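PDB 3S30: putative carbohydrate metabolism domain-containing protein from Bacteroides vulgatus, which is of uncharacterised function but, as a putative glycoside hydrolase with a galactose-binding-like fold, probably acts in carbohydrate metabolism. Local coordinates for residues Glu107-Val112 / Glu118-Tyr123; Asn160-Asn165 / Ser289-Phe294. All coordinates share one frame; numbering follows the deposited sequence. Where two conformers were deposited one is given.

Interaction 1: residues Glu107-Val112 / Glu118-Tyr123. With NA (sodium ion), chain C.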
ATOM      1  N   GLU A 107     -14.262  -3.726   3.752  1.00 53.00           N
ATOM      2  CA  GLU A 107     -15.238  -4.373   4.658  1.00 56.32           C
ATOM      3  C   GLU A 107     -14.809  -5.753   5.102  1.00 56.12           C
ATOM      4  O   GLU A 107     -15.206  -6.213   6.168  1.00 57.70           O
ATOM      5  CB  GLU A 107     -16.628  -4.543   3.994  1.00 56.95           C
ATOM      6  CG  GLU A 107     -17.330  -3.251   3.594  1.00 62.74           C
ATOM      7  CD  GLU A 107     -17.603  -2.296   4.761  1.00 68.23           C
ATOM      8  OE1 GLU A 107     -17.603  -2.720   5.940  1.00 63.92           O
ATOM      9  OE2 GLU A 107     -17.836  -1.102   4.481  1.00 68.78           O
ATOM     10  N   ASN A 108     -14.038  -6.415   4.247  1.00 56.43           N
ATOM     11  CA  ASN A 108     -13.846  -7.847   4.298  1.00 56.19           C
ATOM     12  C   ASN A 108     -12.417  -8.192   4.673  1.00 55.41           C
ATOM     13  O   ASN A 108     -11.466  -7.614   4.139  1.00 53.67           O
ATOM     14  CB  ASN A 108     -14.142  -8.460   2.923  1.00 57.10           C
ATOM     15  CG  ASN A 108     -15.553  -8.141   2.404  1.00 62.24           C
ATOM     16  OD1 ASN A 108     -15.715  -7.480   1.368  1.00 60.13           O
ATOM     17  ND2 ASN A 108     -16.568  -8.638   3.100  1.00 54.20           N
ATOM     18  N   VAL A 109     -12.276  -9.148   5.586  1.00 55.67           N
ATOM     19  CA  VAL A 109     -10.979  -9.704   5.932  1.00 55.56           C
ATOM     20  C   VAL A 109     -11.102 -11.200   6.125  1.00 57.48           C
ATOM     21  O   VAL A 109     -12.181 -11.709   6.445  1.00 59.08           O
ATOM     22  CB  VAL A 109     -10.380  -9.078   7.225  1.00 54.60           C
ATOM     23  CG1 VAL A 109     -10.012  -7.605   6.992  1.00 54.79           C
ATOM     24  CG2 VAL A 109     -11.327  -9.236   8.404  1.00 53.57           C
ATOM     25  N   LYS A 110      -9.990 -11.894   5.895  1.00 57.77           N
ATOM     26  CA  LYS A 110      -9.812 -13.264   6.345  1.00 58.79           C
ATOM     27  C   LYS A 110      -8.607 -13.293   7.275  1.00 58.61           C
ATOM     28  O   LYS A 110      -7.724 -12.438   7.170  1.00 58.82           O
ATOM     29  CB  LYS A 110      -9.622 -14.216   5.159  1.00 62.32           C
ATOM     30  CG  LYS A 110      -8.377 -13.980   4.310  1.00 63.03           C
ATOM     31  CD  LYS A 110      -8.402 -14.860   3.078  1.00 67.69           C
ATOM     32  CE  LYS A 110      -7.189 -14.629   2.203  1.00 75.02           C
ATOM     33  NZ  LYS A 110      -7.246 -15.381   0.914  1.00 76.20           N
ATOM     34  N   THR A 111      -8.586 -14.256   8.196  1.00 58.30           N
ATOM     35  CA  THR A 111      -7.529 -14.365   9.202  1.00 56.62           C
ATOM     36  C   THR A 111      -6.561 -15.476   8.818  1.00 59.83           C
ATOM     37  O   THR A 111      -6.977 -16.597   8.504  1.00 63.13           O
ATOM     38  CB  THR A 111      -8.111 -14.611  10.610  1.00 55.65           C
ATOM     39  OG1 THR A 111      -8.883 -13.468  11.016  1.00 52.89           O
ATOM     40  CG2 THR A 111      -7.006 -14.860  11.631  1.00 51.66           C
ATOM     41  N   VAL A 112      -5.272 -15.147   8.860  1.00 60.25           N
ATOM     42  CA  VAL A 112      -4.196 -15.989   8.352  1.00 64.40           C
ATOM     43  C   VAL A 112      -3.138 -16.185   9.438  1.00 65.37           C
ATOM     44  O   VAL A 112      -2.714 -15.207  10.060  1.00 60.43           O
ATOM     45  CB  VAL A 112      -3.536 -15.331   7.110  1.00 65.76           C
ATOM     46  CG1 VAL A 112      -2.170 -15.935   6.824  1.00 74.51           C
ATOM     47  CG2 VAL A 112      -4.440 -15.463   5.889  1.00 69.10           C
ATOM     48  N   GLU A 118      -1.514 -14.418  14.133  1.00 59.70           N
ATOM     49  CA  GLU A 118      -2.608 -14.355  13.170  1.00 59.80           C
ATOM     50  C   GLU A 118      -2.837 -12.904  12.728  1.00 57.29           C
ATOM     51  O   GLU A 118      -2.810 -12.004  13.554  1.00 57.00           O
ATOM     52  CB  GLU A 118      -3.887 -14.930  13.781  1.00 62.63           C
ATOM     53  CG  GLU A 118      -3.861 -16.440  13.978  1.00 65.68           C
ATOM     54  CD  GLU A 118      -5.236 -17.020  14.319  1.00 73.86           C
ATOM     55  OE1 GLU A 118      -6.026 -16.339  15.014  1.00 72.87           O
ATOM     56  OE2 GLU A 118      -5.522 -18.167  13.895  1.00 77.20           O
ATOM     57  N   TYR A 119      -3.064 -12.685  11.431  1.00 55.96           N
ATOM     58  CA  TYR A 119      -3.303 -11.336  10.897  1.00 53.86           C
ATOM     59  C   TYR A 119      -4.391 -11.316   9.816  1.00 53.12           C
ATOM     60  O   TYR A 119      -4.838 -12.367   9.364  1.00 54.20           O
ATOM     61  CB  TYR A 119      -2.000 -10.740  10.361  1.00 53.36           C
ATOM     62  CG  TYR A 119      -1.354 -11.540   9.250  1.00 52.85           C
ATOM     63  CD1 TYR A 119      -1.758 -11.376   7.931  1.00 48.19           C
ATOM     64  CD2 TYR A 119      -0.329 -12.440   9.517  1.00 52.67           C
ATOM     65  CE1 TYR A 119      -1.167 -12.089   6.913  1.00 50.63           C
ATOM     66  CE2 TYR A 119       0.260 -13.178   8.496  1.00 53.60           C
ATOM     67  CZ  TYR A 119      -0.167 -13.000   7.201  1.00 50.95           C
ATOM     68  OH  TYR A 119       0.403 -13.703   6.178  1.00 51.63           O
ATOM     69  N   TYR A 120      -4.827 -10.120   9.415  1.00 51.52           N
ATOM     70  CA  TYR A 120      -5.847  -9.983   8.356  1.00 50.15           C
ATOM     71  C   TYR A 120      -5.274  -9.798   6.942  1.00 49.52           C
ATOM     72  O   TYR A 120      -4.278  -9.096   6.746  1.00 48.00           O
ATOM     73  CB  TYR A 120      -6.781  -8.805   8.627  1.00 49.50           C
ATOM     74  CG  TYR A 120      -7.702  -8.920   9.830  1.00 49.70           C
ATOM     75  CD1 TYR A 120      -8.282 -10.137  10.210  1.00 52.90           C
ATOM     76  CD2 TYR A 120      -8.026  -7.784  10.567  1.00 49.65           C
ATOM     77  CE1 TYR A 120      -9.140 -10.207  11.307  1.00 51.92           C
ATOM     78  CE2 TYR A 120      -8.883  -7.845  11.648  1.00 46.89           C
ATOM     79  CZ  TYR A 120      -9.428  -9.045  12.020  1.00 49.28           C
ATOM     80  OH  TYR A 120     -10.266  -9.059  13.102  1.00 54.24           O
ATOM     81  N   VAL A 121      -5.906 -10.458   5.970  1.00 51.09           N
ATOM     82  CA  VAL A 121      -5.717 -10.161   4.550  1.00 50.70           C
ATOM     83  C   VAL A 121      -7.045  -9.589   4.083  1.00 49.35           C
ATOM     84  O   VAL A 121      -8.085 -10.219   4.261  1.00 50.50           O
ATOM     85  CB  VAL A 121      -5.343 -11.427   3.708  1.00 53.22           C
ATOM     86  CG1 VAL A 121      -5.082 -11.044   2.255  1.00 48.75           C
ATOM     87  CG2 VAL A 121      -4.103 -12.142   4.285  1.00 52.92           C
ATOM     88  N   LEU A 122      -7.017  -8.381   3.530  1.00 47.57           N
ATOM     89  CA  LEU A 122      -8.231  -7.722   3.078  1.00 47.92           C
ATOM     90  C   LEU A 122      -8.476  -8.122   1.631  1.00 49.55           C
ATOM     91  O   LEU A 122      -7.531  -8.273   0.853  1.00 50.22           O
ATOM     92  CB  LEU A 122      -8.139  -6.194   3.182  1.00 46.90           C
ATOM     93  CG  LEU A 122      -8.174  -5.506   4.552  1.00 46.05           C
ATOM     94  CD1 LEU A 122      -6.920  -5.792   5.337  1.00 43.30           C
ATOM     95  CD2 LEU A 122      -8.357  -3.994   4.393  1.00 43.79           C
ATOM     96  N   TYR A 123      -9.748  -8.295   1.281  1.00 50.04           N
ATOM     97  CA  TYR A 123     -10.128  -8.570  -0.092  1.00 50.95           C
ATOM     98  C   TYR A 123     -11.404  -7.829  -0.502  1.00 51.75           C
ATOM     99  O   TYR A 123     -12.193  -7.419   0.339  1.00 50.70           O
ATOM    100  CB  TYR A 123     -10.286 -10.077  -0.297  1.00 50.72           C
ATOM    101  CG  TYR A 123     -11.339 -10.730   0.555  1.00 51.32           C
ATOM    102  CD1 TYR A 123     -11.038 -11.189   1.837  1.00 53.77           C
ATOM    103  CD2 TYR A 123     -12.639 -10.920   0.073  1.00 56.61           C
ATOM    104  CE1 TYR A 123     -12.007 -11.810   2.624  1.00 54.90           C
ATOM    105  CE2 TYR A 123     -13.618 -11.547   0.853  1.00 55.72           C
ATOM    106  CZ  TYR A 123     -13.289 -11.991   2.123  1.00 56.06           C
ATOM    107  OH  TYR A 123     -14.232 -12.612   2.899  1.00 59.92           O
TER
HETATM  108 NA    NA C 383     -15.906   0.993   4.048  1.00 47.66          NA
HETATM  109  O   HOH W   1     -11.839  -5.452   2.165  1.00 49.19           O

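Interaction 2: residues Asn160-Asn165 / Ser289-Phe294. With NA (sodium ion), chain C.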
ATOM      1  N   ASN A 160     -14.839   1.904  12.553  1.00 60.43           N
ATOM      2  CA  ASN A 160     -15.192   3.331  12.612  1.00 62.97           C
ATOM      3  C   ASN A 160     -14.959   4.043  11.280  1.00 63.14           C
ATOM      4  O   ASN A 160     -14.366   5.128  11.226  1.00 62.52           O
ATOM      5  CB  ASN A 160     -14.412   4.005  13.741  1.00 61.76           C
ATOM      6  CG  ASN A 160     -14.756   3.421  15.098  1.00 65.41           C
ATOM      7  OD1 ASN A 160     -15.931   3.165  15.396  1.00 65.48           O
ATOM      8  ND2 ASN A 160     -13.734   3.198  15.930  1.00 60.11           N
ATOM      9  N   GLY A 161     -15.443   3.412  10.211  1.00 63.37           N
ATOM     10  CA  GLY A 161     -15.262   3.909   8.861  1.00 62.77           C
ATOM     11  C   GLY A 161     -16.307   4.938   8.529  1.00 63.91           C
ATOM     12  O   GLY A 161     -17.181   5.213   9.337  1.00 65.56           O
ATOM     13  N   ARG A 162     -16.210   5.509   7.334  1.00 64.94           N
ATOM     14  CA  ARG A 162     -17.142   6.533   6.880  1.00 68.09           C
ATOM     15  C   ARG A 162     -18.489   5.930   6.509  1.00 71.00           C
ATOM     16  O   ARG A 162     -19.530   6.520   6.789  1.00 73.91           O
ATOM     17  CB  ARG A 162     -16.555   7.283   5.691  1.00 68.48           C
ATOM     18  CG  ARG A 162     -17.382   8.457   5.223  1.00 71.12           C
ATOM     19  CD  ARG A 162     -16.629   9.265   4.200  1.00 67.04           C
ATOM     20  NE  ARG A 162     -17.529  10.061   3.379  1.00 69.72           N
ATOM     21  CZ  ARG A 162     -18.200   9.604   2.326  1.00 70.52           C
ATOM     22  NH1 ARG A 162     -18.088   8.335   1.936  1.00 73.97           N
ATOM     23  NH2 ARG A 162     -18.978  10.428   1.645  1.00 74.64           N
ATOM     24  N   THR A 163     -18.465   4.749   5.896  1.00 72.57           N
ATOM     25  CA  THR A 163     -19.694   4.050   5.491  1.00 74.47           C
ATOM     26  C   THR A 163     -19.965   2.816   6.382  1.00 74.65           C
ATOM     27  O   THR A 163     -21.077   2.666   6.916  1.00 77.11           O
ATOM     28  CB  THR A 163     -19.628   3.663   3.989  1.00 74.92           C
ATOM     29  OG1 THR A 163     -19.301   4.826   3.205  1.00 68.80           O
ATOM     30  CG2 THR A 163     -20.956   3.087   3.519  1.00 71.80           C
ATOM     31  N   GLY A 164     -18.948   1.960   6.540  1.00 70.00           N
ATOM     32  CA  GLY A 164     -18.984   0.802   7.458  1.00 66.61           C
ATOM     33  C   GLY A 164     -17.631   0.626   8.145  1.00 63.15           C
ATOM     34  O   GLY A 164     -17.218   1.488   8.920  1.00 62.87           O
ATOM     35  N   ASN A 165     -16.933  -0.477   7.868  1.00 59.71           N
ATOM     36  CA  ASN A 165     -15.532  -0.625   8.282  1.00 57.31           C
ATOM     37  C   ASN A 165     -14.626   0.168   7.346  1.00 55.74           C
ATOM     38  O   ASN A 165     -15.009   0.469   6.205  1.00 54.92           O
ATOM     39  CB  ASN A 165     -15.035  -2.079   8.234  1.00 58.13           C
ATOM     40  CG  ASN A 165     -15.893  -3.060   9.041  1.00 60.43           C
ATOM     41  OD1 ASN A 165     -16.297  -2.795  10.177  1.00 60.83           O
ATOM     42  ND2 ASN A 165     -16.140  -4.225   8.449  1.00 57.76           N
ATOM     43  N   SER A 289      -8.566  14.621  11.892  1.00 54.00           N
ATOM     44  CA  SER A 289      -9.470  13.636  12.476  0.50 53.45           C
ATOM     45  C   SER A 289     -10.837  13.647  11.778  1.00 54.03           C
ATOM     46  O   SER A 289     -11.743  12.923  12.175  1.00 55.96           O
ATOM     47  CB  SER A 289      -9.615  13.892  13.972  0.50 55.41           C
ATOM     48  OG  SER A 289      -8.342  13.843  14.602  0.50 55.87           O
ATOM     49  N   GLU A 290     -10.967  14.445  10.717  1.00 54.57           N
ATOM     50  CA  GLU A 290     -12.165  14.497   9.874  1.00 57.16           C
ATOM     51  C   GLU A 290     -11.915  13.758   8.551  1.00 56.69           C
ATOM     52  O   GLU A 290     -10.881  13.962   7.920  1.00 56.02           O
ATOM     53  CB  GLU A 290     -12.527  15.950   9.514  1.00 58.81           C
ATOM     54  CG  GLU A 290     -12.746  16.896  10.687  1.00 67.59           C
ATOM     55  CD  GLU A 290     -13.219  18.296  10.253  1.00 77.58           C
ATOM     56  OE1 GLU A 290     -14.075  18.401   9.341  1.00 81.09           O
ATOM     57  OE2 GLU A 290     -12.745  19.294  10.839  1.00 77.11           O
ATOM     58  N   TRP A 291     -12.869  12.930   8.117  1.00 56.53           N
ATOM     59  CA  TRP A 291     -12.810  12.350   6.782  1.00 55.72           C
ATOM     60  C   TRP A 291     -12.581  13.446   5.724  1.00 56.61           C
ATOM     61  O   TRP A 291     -13.433  14.344   5.530  1.00 58.50           O
ATOM     62  CB  TRP A 291     -14.084  11.563   6.455  1.00 56.28           C
ATOM     63  CG  TRP A 291     -14.187  10.311   7.207  1.00 54.77           C
ATOM     64  CD1 TRP A 291     -15.155   9.968   8.110  1.00 54.73           C
ATOM     65  CD2 TRP A 291     -13.276   9.212   7.154  1.00 56.56           C
ATOM     66  NE1 TRP A 291     -14.901   8.723   8.621  1.00 56.86           N
ATOM     67  CE2 TRP A 291     -13.756   8.231   8.048  1.00 55.60           C
ATOM     68  CE3 TRP A 291     -12.099   8.957   6.431  1.00 56.49           C
ATOM     69  CZ2 TRP A 291     -13.103   7.017   8.241  1.00 57.85           C
ATOM     70  CZ3 TRP A 291     -11.450   7.745   6.625  1.00 53.37           C
ATOM     71  CH2 TRP A 291     -11.950   6.795   7.523  1.00 57.34           C
ATOM     72  N   THR A 292     -11.424  13.354   5.067  1.00 53.94           N
ATOM     73  CA  THR A 292     -10.967  14.329   4.083  1.00 53.92           C
ATOM     74  C   THR A 292     -10.793  13.649   2.716  1.00 54.04           C
ATOM     75  O   THR A 292     -10.066  12.654   2.580  1.00 52.14           O
ATOM     76  CB  THR A 292      -9.613  14.962   4.518  1.00 54.68           C
ATOM     77  OG1 THR A 292      -9.755  15.602   5.798  1.00 55.15           O
ATOM     78  CG2 THR A 292      -9.112  15.978   3.482  1.00 46.41           C
ATOM     79  N   ARG A 293     -11.454  14.199   1.708  1.00 55.64           N
ATOM     80  CA  ARG A 293     -11.385  13.675   0.351  1.00 56.40           C
ATOM     81  C   ARG A 293     -10.052  13.959  -0.320  1.00 55.67           C
ATOM     82  O   ARG A 293      -9.476  15.026  -0.145  1.00 56.87           O
ATOM     83  CB  ARG A 293     -12.494  14.291  -0.508  1.00 58.94           C
ATOM     84  CG  ARG A 293     -12.650  13.623  -1.863  1.00 61.05           C
ATOM     85  CD  ARG A 293     -14.024  13.877  -2.385  1.00 67.46           C
ATOM     86  NE  ARG A 293     -14.316  13.213  -3.653  1.00 71.46           N
ATOM     87  CZ  ARG A 293     -13.895  13.638  -4.843  1.00 75.54           C
ATOM     88  NH1 ARG A 293     -13.133  14.731  -4.957  1.00 71.43           N
ATOM     89  NH2 ARG A 293     -14.236  12.960  -5.931  1.00 77.48           N
ATOM     90  N   PHE A 294      -9.579  12.993  -1.097  1.00 56.35           N
ATOM     91  CA  PHE A 294      -8.452  13.191  -1.994  1.00 56.75           C
ATOM     92  C   PHE A 294      -8.861  12.809  -3.417  1.00 58.57           C
ATOM     93  O   PHE A 294      -9.780  12.014  -3.624  1.00 58.15           O
ATOM     94  CB  PHE A 294      -7.191  12.434  -1.519  1.00 56.70           C
ATOM     95  CG  PHE A 294      -7.364  10.926  -1.357  1.00 55.36           C
ATOM     96  CD1 PHE A 294      -7.130  10.067  -2.422  1.00 53.79           C
ATOM     97  CD2 PHE A 294      -7.705  10.376  -0.125  1.00 54.52           C
ATOM     98  CE1 PHE A 294      -7.272   8.675  -2.278  1.00 54.47           C
ATOM     99  CE2 PHE A 294      -7.851   8.984   0.037  1.00 52.26           C
ATOM    100  CZ  PHE A 294      -7.629   8.136  -1.044  1.00 53.87           C
TER
HETATM  101 NA    NA C 383     -15.906   0.993   4.048  1.00 47.66          NA

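Interaction 1: residues Glu107-Val112 / Glu118-Tyr123
Strands 108-112 and 118-123 run antiparallel as the arms of a β-hairpin, their axes approaching to 4.5 Å at 147°, with paired backbone bonds between Lys110 and Val121 and between Val112 and Tyr119. Val121 N reaches Lys110 O at 2.9 Å, and Lys110 N returns the bond to Val121 O. On the face carrying Val109, Thr111, Tyr120 and Leu122, Val109 CG2 sits over the Tyr120 ring, 3.7 Å from its centroid, a CH-pi contact. Thr111 OG1 meets the same ring in its plane, 3.3 Å from Tyr120 CE1, while Val109 CG1 lies beside Leu122 CG. The other face repeats the theme: Asn108 CB lies over the Tyr123 ring, 3.8 Å from its centroid, because Tyr123 CG stands between backbone N and carbonyl carbon (chi1 61°), turning the ring back across the partner strand. Val112 CB covers Tyr119 likewise, and Val112 CG2 touches Val121 CG2. Beta-branched Val109 and Val112 favour the extended backbone and offer CH groups to tyrosine faces. At the open end, a water accepts from Asn108 N and probably donates to Tyr123 O, and neighbouring Glu107 OE2 binds sodium at 2.9 Å. Directional backbone bonds thus set the register; aliphatic-on-aromatic contacts add hold on both faces.

Interaction 2: residues Asn160-Asn165 / Ser289-Phe294
Arg162 lays the aliphatic base of its side chain over one face of the Trp291 indole, and this single overlap carries most of the contact between loop 160-165 and strand 291-294. Arg162 CB stands 3.7 Å from the centroid of the five-membered ring, 13° off its normal, a CH-pi contact. The extended chain then passes over the five-membered ring toward Trp291 CB: CG is anti to the backbone N (chi1 -174°), which carries Arg162 CD to 4.0 Å from Trp291 CG. The loop backbone closes on the six-membered ring, where Arg162 N lies 3.6 Å from Trp291 CZ2, and Asn160 O approaches the same carbon near the ring plane at 3.8 Å. Gly161 C also lies 3.8 Å from Trp291 CZ2; a side chain there would crowd Gly164 O, and a weak bond from Gly161 N to Gly164 O accompanies the turn of the loop.

Beyond this patch the contact is loose. The guanidinium stands steeply to the indole, the planes 85° apart, and leads off to a salt bridge with Asp344 and a cation-pi contact with Tyr224. Asn160 and Arg162 are solvent-exposed, and the whole interface buries just 161 Å². On the far side of the loop Asn165 O binds sodium at 2.4 Å. Arg162 N is hydrogen-bonded to Asp343, another ligand of the ion. Arginine suits this place because its methylenes can cover an aromatic face while its charged end reaches an acid. Between the segments, then, the contact is chiefly CH-pi and van der Waals, while Asp344, Asp343 and the metal probably hold the loop against strand 339-349.

In the fold
Both interactions lie toward the surface, their centres 20 Å apart, yet they differ in kind. Interaction 1 is local, joining consecutive strands of a small three-stranded antiparallel sheet through backbone bonds and side chains on both faces. Interaction 2 joins segments separated by 123 residues, setting a loop against the strand 291-297 with a far smaller interface, chiefly a CH-pi contact of arginine on indole. They share no strand but meet at the sodium ion, to which Glu107 and Asn165 each give one oxygen, with Asn105 and Asp343 completing the site. A probable hydrogen bond from Asn165 N to Glu107 OE1 adds a second tie, so the metal probably helps anchor the hairpin's beginning against the loop.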